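PDB 2JFR: Ser-thr phosphatase MSPP from Mycobacterium smegmatis, which probably acts as a metal-dependent serine/threonine protein phosphatase of the PPM (PP2C) family, with manganese and magnesium ions in its dinuclear centre. Local coordinates for residues Leu31-Asp36 against Lys51-Gly56; Ala47-Thr52 against Ser88-Thr93; Ala55-Ala60 against Ala96-Gly101; Leu126-Ser131 against Gly167-Gly172. All blocks are in the same frame, centred on the assembly; numbering follows the deposited sequence. Where two conformers were deposited one is given.

Contact 1: residues Leu31-Asp36 against Lys51-Gly56; sequences LYAVAD and KTLSAG. With MN (manganese (II) ion), chain C; MG (magnesium ion), chain B.
Leu31 and Ala33, two residues apart on the strand and both pointing their CB atoms at the helix, meet Leu53, whose own CB points back at them. The contact between the segments is apolar. Methyl CD2 of Leu31 lies against the branch carbon CG of Leu53 at 4.2 Å and passes over the helix backbone near Ser54 CA. The CD2 branch of Leu53 reaches the single methyl of Ala33, with Ala33 CB 4.0 Å away. This reach follows from Leu53 setting its CG anti to the backbone N (chi1 179°). No hydrogen bond crosses the gap; the short segment axes approach to 10.3 Å and run nearly antiparallel, at 165°. Leu26 of the neighbouring strand and Leu66 of helix 63-81 touch both leucines and extend the buried cluster.

Metal coordination takes over at the other end of the strand, well away from the leucines. Asp36 divides its carboxylate between two ions: OD1 binds magnesium at 2.0 Å and OD2 binds manganese at 2.1 Å. Water 1 forms a second bridge, 2.2 Å from manganese and 2.1 Å from magnesium. Waters 2, 3 and 4 also bind magnesium, as does the carbonyl O of Gly37, while water 5, Asp186 and Asp224 bind manganese. The backbone N of Asp36 is hydrogen-bonded to Thr91 OG1, which helps to place the bridging residue.

An inner strand of the sheet, covered by a nearly antiparallel helix and ending in a bridging aspartate, belongs to the PPM phosphatase fold and its dinuclear metal centre.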
loop_
_atom_site.group_PDB
_atom_site.type_symbol
_atom_site.label_atom_id
_atom_site.label_comp_id
_atom_site.label_asym_id
_atom_site.label_seq_id
_atom_site.Cartn_x
_atom_site.Cartn_y
_atom_site.Cartn_z
ATOM N N LEU A 31 1.742 12.464 -4.153
ATOM C CA LEU A 31 1.253 11.560 -3.106
ATOM C C LEU A 31 0.505 10.375 -3.713
ATOM O O LEU A 31 -0.420 10.538 -4.524
ATOM C CB LEU A 31 0.295 12.315 -2.170
ATOM C CG LEU A 31 -0.248 11.499 -1.015
ATOM C CD1 LEU A 31 0.853 11.091 -0.047
ATOM C CD2 LEU A 31 -1.347 12.269 -0.277
ATOM N N TYR A 32 0.881 9.197 -3.262
ATOM C CA TYR A 32 0.334 7.929 -3.744
ATOM C C TYR A 32 0.066 7.070 -2.546
ATOM O O TYR A 32 0.863 7.008 -1.628
ATOM C CB TYR A 32 1.323 7.242 -4.685
ATOM C CG TYR A 32 1.617 8.119 -5.884
ATOM C CD1 TYR A 32 0.794 8.083 -6.988
ATOM C CD2 TYR A 32 2.649 9.030 -5.877
ATOM C CE1 TYR A 32 1.009 8.888 -8.076
ATOM C CE2 TYR A 32 2.847 9.881 -6.983
ATOM C CZ TYR A 32 2.017 9.778 -8.037
ATOM O OH TYR A 32 2.236 10.641 -9.116
ATOM N N ALA A 33 -1.052 6.316 -2.545
ATOM C CA ALA A 33 -1.313 5.491 -1.383
ATOM C C ALA A 33 -2.263 4.352 -1.729
ATOM O O ALA A 33 -3.095 4.459 -2.639
ATOM C CB ALA A 33 -1.913 6.315 -0.235
ATOM N N VAL A 34 -2.154 3.310 -0.935
ATOM C CA VAL A 34 -3.127 2.221 -0.869
ATOM C C VAL A 34 -3.531 2.028 0.575
ATOM O O VAL A 34 -2.702 2.072 1.475
ATOM C CB VAL A 34 -2.550 0.919 -1.458
ATOM C CG1 VAL A 34 -3.479 -0.277 -1.237
ATOM C CG2 VAL A 34 -2.216 1.093 -2.922
ATOM N N ALA A 35 -4.824 1.755 0.756
ATOM C CA ALA A 35 -5.378 1.417 2.072
ATOM C C ALA A 35 -6.238 0.169 1.906
ATOM O O ALA A 35 -7.153 0.160 1.094
ATOM C CB ALA A 35 -6.197 2.571 2.619
ATOM N N ASP A 36 -5.926 -0.860 2.669
ATOM C CA ASP A 36 -6.678 -2.118 2.626
ATOM C C ASP A 36 -7.501 -2.219 3.898
ATOM O O ASP A 36 -6.982 -2.475 4.987
ATOM C CB ASP A 36 -5.699 -3.297 2.527
ATOM C CG ASP A 36 -6.389 -4.651 2.535
ATOM O OD1 ASP A 36 -7.603 -4.666 2.841
ATOM O OD2 ASP A 36 -5.701 -5.642 2.237
ATOM N N LYS A 51 -9.239 9.928 2.286
ATOM C CA LYS A 51 -9.791 11.275 2.187
ATOM C C LYS A 51 -9.083 12.188 3.167
ATOM O O LYS A 51 -8.728 13.340 2.854
ATOM C CB LYS A 51 -11.289 11.250 2.421
ATOM C CG LYS A 51 -11.983 12.562 2.223
ATOM C CD LYS A 51 -13.492 12.539 2.352
ATOM C CE LYS A 51 -14.137 13.863 1.901
ATOM N NZ LYS A 51 -15.625 13.835 1.999
ATOM N N THR A 52 -8.918 11.723 4.382
ATOM C CA THR A 52 -8.262 12.521 5.412
ATOM C C THR A 52 -6.774 12.724 5.094
ATOM O O THR A 52 -6.248 13.823 5.276
ATOM C CB THR A 52 -8.447 11.876 6.780
ATOM O OG1 THR A 52 -9.840 11.706 7.085
ATOM C CG2 THR A 52 -7.783 12.665 7.905
ATOM N N LEU A 53 -6.120 11.696 4.627
ATOM C CA LEU A 53 -4.725 11.774 4.248
ATOM C C LEU A 53 -4.530 12.828 3.178
ATOM O O LEU A 53 -3.635 13.684 3.265
ATOM C CB LEU A 53 -4.241 10.434 3.704
ATOM C CG LEU A 53 -2.808 10.406 3.247
ATOM C CD1 LEU A 53 -1.832 10.509 4.424
ATOM C CD2 LEU A 53 -2.541 9.145 2.510
ATOM N N SER A 54 -5.349 12.780 2.134
ATOM C CA SER A 54 -5.253 13.703 1.021
ATOM C C SER A 54 -5.391 15.150 1.496
ATOM O O SER A 54 -4.631 16.029 1.141
ATOM C CB SER A 54 -6.301 13.367 -0.008
ATOM O OG SER A 54 -6.173 14.239 -1.114
ATOM N N ALA A 55 -6.433 15.388 2.332
ATOM C CA ALA A 55 -6.639 16.762 2.810
ATOM C C ALA A 55 -5.526 17.221 3.677
ATOM O O ALA A 55 -5.101 18.382 3.579
ATOM C CB ALA A 55 -7.971 16.747 3.539
ATOM N N GLY A 56 -5.019 16.373 4.552
ATOM C CA GLY A 56 -3.976 16.777 5.450
ATOM C C GLY A 56 -2.673 17.038 4.704
ATOM O O GLY A 56 -1.956 17.998 5.041
HETATM MN MN MN C . -6.310 -7.541 1.581
HETATM MG MG MG B . -9.244 -5.776 3.105
HETATM O O HOH W 1 -8.467 -7.462 2.082
HETATM O O HOH W 2 -11.120 -6.632 3.257
HETATM O O HOH W 3 -9.803 -4.939 1.293
HETATM O O HOH W 4 -8.446 -6.772 4.703
HETATM O O HOH W 5 -6.191 -8.379 3.452
#

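Contact 2: residues Ala47-Thr52 against Ser88-Thr93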
loop_
_atom_site.group_PDB
_atom_site.type_symbol
_atom_site.label_atom_id
_atom_site.label_comp_id
_atom_site.label_asym_id
_atom_site.label_seq_id
_atom_site.Cartn_x
_atom_site.Cartn_y
_atom_site.Cartn_z
ATOM N N ALA A 47 -11.560 4.219 2.826
ATOM C CA ALA A 47 -11.955 5.455 2.102
ATOM C C ALA A 47 -11.743 6.655 2.968
ATOM O O ALA A 47 -11.256 7.703 2.501
ATOM C CB ALA A 47 -13.398 5.363 1.676
ATOM N N THR A 48 -12.129 6.587 4.247
ATOM C CA THR A 48 -11.991 7.736 5.120
ATOM C C THR A 48 -10.511 8.037 5.343
ATOM O O THR A 48 -10.126 9.201 5.371
ATOM C CB THR A 48 -12.680 7.466 6.460
ATOM O OG1 THR A 48 -14.079 7.249 6.240
ATOM C CG2 THR A 48 -12.510 8.623 7.419
ATOM N N ALA A 49 -9.711 6.997 5.535
ATOM C CA ALA A 49 -8.280 7.231 5.750
ATOM C C ALA A 49 -7.684 8.023 4.589
ATOM O O ALA A 49 -6.920 8.954 4.815
ATOM C CB ALA A 49 -7.546 5.924 5.940
ATOM N N LEU A 50 -8.011 7.627 3.359
ATOM C CA LEU A 50 -7.408 8.314 2.216
ATOM C C LEU A 50 -7.951 9.711 2.017
ATOM O O LEU A 50 -7.197 10.607 1.628
ATOM C CB LEU A 50 -7.520 7.457 0.953
ATOM C CG LEU A 50 -6.769 6.142 0.986
ATOM C CD1 LEU A 50 -6.817 5.509 -0.389
ATOM C CD2 LEU A 50 -5.329 6.300 1.476
ATOM N N LYS A 51 -9.239 9.928 2.286
ATOM C CA LYS A 51 -9.791 11.275 2.187
ATOM C C LYS A 51 -9.083 12.188 3.167
ATOM O O LYS A 51 -8.728 13.340 2.854
ATOM C CB LYS A 51 -11.289 11.250 2.421
ATOM C CG LYS A 51 -11.983 12.562 2.223
ATOM C CD LYS A 51 -13.492 12.539 2.352
ATOM C CE LYS A 51 -14.137 13.863 1.901
ATOM N NZ LYS A 51 -15.625 13.835 1.999
ATOM N N THR A 52 -8.918 11.723 4.382
ATOM C CA THR A 52 -8.262 12.521 5.412
ATOM C C THR A 52 -6.774 12.724 5.094
ATOM O O THR A 52 -6.248 13.823 5.276
ATOM C CB THR A 52 -8.447 11.876 6.780
ATOM O OG1 THR A 52 -9.840 11.706 7.085
ATOM C CG2 THR A 52 -7.783 12.665 7.905
ATOM N N SER A 88 -13.186 -2.761 12.929
ATOM C CA SER A 88 -12.848 -2.453 11.543
ATOM C C SER A 88 -11.690 -1.454 11.559
ATOM O O SER A 88 -11.521 -0.653 12.462
ATOM C CB SER A 88 -14.013 -1.876 10.784
ATOM O OG SER A 88 -15.064 -2.848 10.667
ATOM N N GLY A 89 -10.898 -1.508 10.506
ATOM C CA GLY A 89 -9.756 -0.604 10.399
ATOM C C GLY A 89 -9.183 -0.772 9.023
ATOM O O GLY A 89 -9.799 -1.331 8.104
ATOM N N THR A 90 -7.942 -0.278 8.838
ATOM C CA THR A 90 -7.324 -0.340 7.527
ATOM C C THR A 90 -5.826 -0.322 7.644
ATOM O O THR A 90 -5.258 0.235 8.560
ATOM C CB THR A 90 -7.818 0.842 6.642
ATOM O OG1 THR A 90 -7.363 0.682 5.300
ATOM C CG2 THR A 90 -7.458 2.191 7.191
ATOM N N THR A 91 -5.190 -0.914 6.648
ATOM C CA THR A 91 -3.784 -0.638 6.390
ATOM C C THR A 91 -3.662 0.717 5.741
ATOM O O THR A 91 -4.641 1.273 5.195
ATOM C CB THR A 91 -3.142 -1.696 5.523
ATOM O OG1 THR A 91 -3.601 -1.459 4.193
ATOM C CG2 THR A 91 -3.426 -3.107 5.953
ATOM N N LEU A 92 -2.441 1.243 5.685
ATOM C CA LEU A 92 -2.160 2.398 4.866
ATOM C C LEU A 92 -0.703 2.374 4.507
ATOM O O LEU A 92 0.157 2.284 5.388
ATOM C CB LEU A 92 -2.476 3.677 5.621
ATOM C CG LEU A 92 -2.139 4.993 4.847
ATOM C CD1 LEU A 92 -2.952 5.110 3.600
ATOM C CD2 LEU A 92 -2.336 6.211 5.764
ATOM N N THR A 93 -0.404 2.504 3.200
ATOM C CA THR A 93 0.945 2.726 2.726
ATOM C C THR A 93 0.891 3.955 1.827
ATOM O O THR A 93 0.155 3.932 0.832
ATOM C CB THR A 93 1.504 1.541 1.984
ATOM O OG1 THR A 93 1.585 0.486 2.932
ATOM C CG2 THR A 93 2.863 1.814 1.381
#
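Ala49 and Leu50, consecutive on the helix, meet Thr90 and Leu92, which point their CB atoms at them from the strand. The dense part is a pair of methyls: Leu50 CD2 and Leu92 CD1 lie 3.4 Å apart, closer than usual van der Waals contact. Leu92 has two deposited conformers, however, so that tightness is doubtful. Beside it, the methyl of Ala49 faces the methyl branch of Thr90, with Ala49 CB 3.9 Å from Thr90 CG2. Thr90 has its hydroxyl anti to the backbone N (chi1 -172°), which turns CG2 to the helix and lets OG1 donate to Thr91 O at 2.8 Å, in the carbonyl plane and on a lone pair. This is helix-on-sheet packing in the PPM sandwich: helix 42-59 lies over strands 31-38 and 89-96, and Leu50 also touches Ala33 and Ala35. Leu160, from a loop, adds to the packed side by touching Ala49, Thr90 and Leu92. The far side of the helix is looser and bears Ala47 and Lys51, both exposed and without contact to the strand. Thr48 and Thr52 are only partly exposed, being flanked by helix 63-81.

Contact 3: residues Ala55-Ala60 against Ala96-Gly101; sequences AGFAAA and AVFEPG
The rings of Phe57 and Phe98 come at each other from opposite directions and meet at their outer carbons. Phe98 CE1 sits at the edge of the Phe57 ring, in its plane, 3.8 Å from Phe57 CZ. A second pair, Phe57 CE1 and Phe98 CZ, is also 3.8 Å apart, so two neighbouring atoms of each ring share the touch. Seen from the Phe98 ring, Phe57 CZ arrives obliquely. One face of Phe98 carries the methyl of Ala96, its CB 3.5 Å above the ring plane and offset toward the rim. That same methyl reaches across the segments, with Ala96 CB 4.2 Å from Phe57 CZ.

Phe57 extends from near the C-terminal end of helix 42-59 with its CG anti to the backbone N (chi1 -174°). Phe98 follows strand 89-96, where the chain makes an inverse gamma turn centred on Val97, closed by a weak bond from Phe98 N to Ala96 O. This turn brings the Phe98 ring back over Ala96. Ile30 touches both phenylalanine side chains, and Leu66 of helix 63-81 touches Phe57 and Ala96.

The contact thus joins the C-terminal part of a helix to the loop leaving the adjacent sheet, its centre about 17 Å from the centre of the chain. With carbon meeting carbon throughout and no hydrogen bond across the segments, it is held by dispersion and by the burial of two aromatic side chains.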
loop_
_atom_site.group_PDB
_atom_site.type_symbol
_atom_site.label_atom_id
_atom_site.label_comp_id
_atom_site.label_asym_id
_atom_site.label_seq_id
_atom_site.Cartn_x
_atom_site.Cartn_y
_atom_site.Cartn_z
ATOM N N ALA A 55 -6.433 15.388 2.332
ATOM C CA ALA A 55 -6.639 16.762 2.810
ATOM C C ALA A 55 -5.526 17.221 3.677
ATOM O O ALA A 55 -5.101 18.382 3.579
ATOM C CB ALA A 55 -7.971 16.747 3.539
ATOM N N GLY A 56 -5.019 16.373 4.552
ATOM C CA GLY A 56 -3.976 16.777 5.450
ATOM C C GLY A 56 -2.673 17.038 4.704
ATOM O O GLY A 56 -1.956 17.998 5.041
ATOM N N PHE A 57 -2.355 16.220 3.730
ATOM C CA PHE A 57 -1.119 16.441 2.971
ATOM C C PHE A 57 -1.219 17.727 2.152
ATOM O O PHE A 57 -0.277 18.485 2.090
ATOM C CB PHE A 57 -0.844 15.235 2.087
ATOM C CG PHE A 57 0.500 15.342 1.399
ATOM C CD1 PHE A 57 1.653 15.150 2.146
ATOM C CD2 PHE A 57 0.593 15.618 0.051
ATOM C CE1 PHE A 57 2.903 15.235 1.493
ATOM C CE2 PHE A 57 1.834 15.698 -0.604
ATOM C CZ PHE A 57 2.988 15.497 0.141
ATOM N N ALA A 58 -2.400 17.984 1.592
ATOM C CA ALA A 58 -2.563 19.217 0.837
ATOM C C ALA A 58 -2.368 20.435 1.693
ATOM O O ALA A 58 -1.873 21.472 1.239
ATOM C CB ALA A 58 -3.978 19.258 0.246
ATOM N N ALA A 59 -2.762 20.365 2.957
ATOM C CA ALA A 59 -2.598 21.461 3.878
ATOM C C ALA A 59 -1.162 21.639 4.315
ATOM O O ALA A 59 -0.788 22.724 4.773
ATOM C CB ALA A 59 -3.478 21.252 5.088
ATOM N N ALA A 60 -0.330 20.632 4.215
ATOM C CA ALA A 60 1.031 20.672 4.697
ATOM C C ALA A 60 1.884 19.660 3.968
ATOM O O ALA A 60 2.195 18.584 4.505
ATOM C CB ALA A 60 1.088 20.486 6.200
ATOM N N ALA A 96 5.288 9.696 -0.736
ATOM C CA ALA A 96 5.402 11.045 -1.223
ATOM C C ALA A 96 6.714 11.152 -1.982
ATOM O O ALA A 96 7.783 10.944 -1.402
ATOM C CB ALA A 96 5.343 12.071 -0.111
ATOM N N VAL A 97 6.623 11.475 -3.276
ATOM C CA VAL A 97 7.818 11.556 -4.111
ATOM C C VAL A 97 8.401 12.966 -3.987
ATOM O O VAL A 97 8.361 13.775 -4.927
ATOM C CB VAL A 97 7.569 11.133 -5.556
ATOM C CG1 VAL A 97 8.872 11.037 -6.290
ATOM C CG2 VAL A 97 6.804 9.805 -5.611
ATOM N N PHE A 98 8.900 13.270 -2.803
ATOM C CA PHE A 98 9.531 14.558 -2.546
ATOM C C PHE A 98 10.830 14.713 -3.328
ATOM O O PHE A 98 11.554 13.743 -3.547
ATOM C CB PHE A 98 9.878 14.689 -1.073
ATOM C CG PHE A 98 8.739 14.711 -0.099
ATOM C CD1 PHE A 98 7.780 15.708 -0.175
ATOM C CD2 PHE A 98 8.637 13.776 0.912
ATOM C CE1 PHE A 98 6.757 15.747 0.756
ATOM C CE2 PHE A 98 7.646 13.828 1.884
ATOM C CZ PHE A 98 6.719 14.838 1.784
ATOM N N GLU A 99 11.101 15.957 -3.677
ATOM C CA GLU A 99 12.410 16.336 -4.183
ATOM C C GLU A 99 13.454 16.220 -3.083
ATOM O O GLU A 99 13.142 16.212 -1.884
ATOM C CB GLU A 99 12.374 17.775 -4.712
ATOM C CG GLU A 99 11.486 17.910 -5.919
ATOM C CD GLU A 99 11.964 17.073 -7.079
ATOM O OE1 GLU A 99 13.103 17.270 -7.551
ATOM O OE2 GLU A 99 11.236 16.162 -7.511
ATOM N N PRO A 100 14.749 16.201 -3.432
ATOM C CA PRO A 100 15.808 16.171 -2.429
ATOM C C PRO A 100 15.708 17.249 -1.391
ATOM O O PRO A 100 16.013 17.021 -0.209
ATOM C CB PRO A 100 17.087 16.290 -3.282
ATOM C CG PRO A 100 16.697 15.698 -4.563
ATOM C CD PRO A 100 15.267 16.097 -4.812
ATOM N N GLY A 101 15.290 18.478 -1.768
ATOM C CA GLY A 101 15.200 19.548 -0.829
ATOM C C GLY A 101 14.216 19.322 0.273
ATOM O O GLY A 101 14.325 19.899 1.349
#

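Contact 4: residues Leu126-Ser131 against Gly167-Gly172; sequences LTDDHS and GPDVFG
His130 donates from NE2 to Asp169 OD2 over 2.8 Å, at an N-H...O angle of 158°. The oxygen lies at the imidazole edge, 3° out of the ring plane, but the donor comes from above the carboxylate, 64° out of its plane. Ring and carboxylate are nearly perpendicular. Both residues hold CG beside the backbone N and opposite the carbonyl carbon, which sends their side chains at each other from opposite directions. Asp169 OD2 also accepts from water 6 at 2.7 Å, and this water accepts from Asp128 N at 2.9 Å, linking the segments a second time. The arrangement is a His-carboxylate hydrogen bond that joins the loop after strand 122-125 of one sheet of the PPM sandwich to the start of strand 169-172, an outermost strand of the other. In the next shell, Arg138 forms salt bridges to Asp169 OD2 and Asp128 OD2 and would offset their like charges, although Asp128 has two deposited conformers, while Arg158 holds Asp169 OD1. Imidazole ND1 is hydrogen-bonded to Gly111 N, so both ring nitrogens have partners that fix its rotation. His130 is itself the centre of an inverse gamma turn, and the next residue, Ser131, N-caps helix 132-138.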
loop_
_atom_site.group_PDB
_atom_site.type_symbol
_atom_site.label_atom_id
_atom_site.label_comp_id
_atom_site.label_asym_id
_atom_site.label_seq_id
_atom_site.Cartn_x
_atom_site.Cartn_y
_atom_site.Cartn_z
ATOM N N LEU A 126 10.143 -3.245 -0.156
ATOM C CA LEU A 126 10.915 -2.324 0.650
ATOM C C LEU A 126 10.430 -2.147 2.047
ATOM O O LEU A 126 11.190 -1.750 2.929
ATOM C CB LEU A 126 10.918 -0.930 -0.002
ATOM C CG LEU A 126 11.444 -0.892 -1.424
ATOM C CD1 LEU A 126 11.455 0.560 -1.890
ATOM C CD2 LEU A 126 12.827 -1.507 -1.546
ATOM N N THR A 127 9.171 -2.413 2.302
ATOM C CA THR A 127 8.514 -2.217 3.570
ATOM C C THR A 127 8.389 -3.541 4.335
ATOM O O THR A 127 8.380 -4.616 3.753
ATOM C CB THR A 127 7.117 -1.637 3.350
ATOM O OG1 THR A 127 6.459 -2.390 2.328
ATOM C CG2 THR A 127 7.174 -0.175 2.952
ATOM N N ASP A 128 8.285 -3.405 5.636
ATOM C CA ASP A 128 7.932 -4.577 6.468
ATOM C C ASP A 128 6.433 -4.673 6.624
ATOM O O ASP A 128 5.730 -3.637 6.656
ATOM C CB ASP A 128 8.540 -4.451 7.862
ATOM C CG ASP A 128 9.955 -4.231 8.076
ATOM O OD1 ASP A 128 10.931 -4.527 7.354
ATOM O OD2 ASP A 128 10.298 -3.629 9.159
ATOM N N ASP A 129 5.962 -5.882 6.646
ATOM C CA ASP A 129 4.533 -6.160 6.871
ATOM C C ASP A 129 4.291 -6.309 8.370
ATOM O O ASP A 129 4.954 -7.098 9.066
ATOM C CB ASP A 129 4.116 -7.459 6.189
ATOM C CG ASP A 129 3.948 -7.347 4.711
ATOM O OD1 ASP A 129 3.847 -6.289 4.177
ATOM O OD2 ASP A 129 3.753 -8.442 4.157
ATOM N N HIS A 130 3.348 -5.552 8.884
ATOM C CA HIS A 130 2.954 -5.620 10.282
ATOM C C HIS A 130 1.835 -6.651 10.405
ATOM O O HIS A 130 0.657 -6.353 10.504
ATOM C CB HIS A 130 2.508 -4.253 10.760
ATOM C CG HIS A 130 3.475 -3.178 10.471
ATOM N ND1 HIS A 130 3.093 -1.993 9.933
ATOM C CD2 HIS A 130 4.819 -3.193 10.533
ATOM C CE1 HIS A 130 4.186 -1.300 9.703
ATOM N NE2 HIS A 130 5.262 -1.972 10.085
ATOM N N SER A 131 2.266 -7.890 10.340
ATOM C CA SER A 131 1.396 -9.058 10.465
ATOM C C SER A 131 2.176 -10.100 11.221
ATOM O O SER A 131 3.380 -10.023 11.338
ATOM C CB SER A 131 0.964 -9.589 9.115
ATOM O OG SER A 131 2.071 -10.134 8.435
ATOM N N GLY A 167 1.893 4.033 15.435
ATOM C CA GLY A 167 3.278 4.266 15.146
ATOM C C GLY A 167 3.613 3.644 13.763
ATOM O O GLY A 167 4.108 2.542 13.721
ATOM N N PRO A 168 3.371 4.411 12.709
ATOM C CA PRO A 168 3.709 3.885 11.401
ATOM C C PRO A 168 5.235 3.818 11.241
ATOM O O PRO A 168 5.988 4.548 11.856
ATOM C CB PRO A 168 3.133 4.919 10.417
ATOM C CG PRO A 168 3.186 6.197 11.133
ATOM C CD PRO A 168 2.824 5.804 12.571
ATOM N N ASP A 169 5.669 2.944 10.346
ATOM C CA ASP A 169 7.041 3.005 9.873
ATOM C C ASP A 169 7.164 4.199 8.917
ATOM O O ASP A 169 6.219 4.505 8.177
ATOM C CB ASP A 169 7.418 1.741 9.161
ATOM C CG ASP A 169 7.635 0.528 10.052
ATOM O OD1 ASP A 169 7.720 0.701 11.304
ATOM O OD2 ASP A 169 7.674 -0.596 9.526
ATOM N N VAL A 170 8.319 4.835 8.942
ATOM C CA VAL A 170 8.625 6.025 8.144
ATOM C C VAL A 170 10.022 5.864 7.622
ATOM O O VAL A 170 10.934 5.745 8.449
ATOM C CB VAL A 170 8.515 7.291 8.991
ATOM C CG1 VAL A 170 8.851 8.526 8.137
ATOM C CG2 VAL A 170 7.149 7.376 9.633
ATOM N N PHE A 171 10.289 5.908 6.318
ATOM C CA PHE A 171 11.663 5.830 5.881
ATOM C C PHE A 171 11.778 6.385 4.478
ATOM O O PHE A 171 10.840 6.355 3.664
ATOM C CB PHE A 171 12.225 4.405 5.890
ATOM C CG PHE A 171 13.694 4.449 6.302
ATOM C CD1 PHE A 171 14.031 4.619 7.597
ATOM C CD2 PHE A 171 14.727 4.374 5.350
ATOM C CE1 PHE A 171 15.373 4.695 7.969
ATOM C CE2 PHE A 171 16.036 4.441 5.744
ATOM C CZ PHE A 171 16.355 4.637 7.038
ATOM N N GLY A 172 12.975 6.846 4.137
ATOM C CA GLY A 172 13.264 7.201 2.775
ATOM C C GLY A 172 13.193 6.002 1.874
ATOM O O GLY A 172 13.441 4.875 2.243
HETATM O O HOH W 6 8.315 -0.836 6.887
#

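Contacts 2, 1 and 3 follow one another, in that order, along helix 42-59. Contacts 1 and 2, with centres 7 Å apart, pack it on strands 31-38 and 89-96, which pair through Val34 O and Thr93 N. All three are buried, but contact 3 has its centre about 17 Å from that of the chain, against 10 Å for the other two, and lies where the helix ends and the strand gives way to a loop. All are apolar across their segments, by aliphatic groups in the first two and mainly by aromatic rings in the third. Contact 4 reaches the same sheet through strand 169-172; it is only partly buried and is polar, using a histidine, carboxylates, arginines and a water.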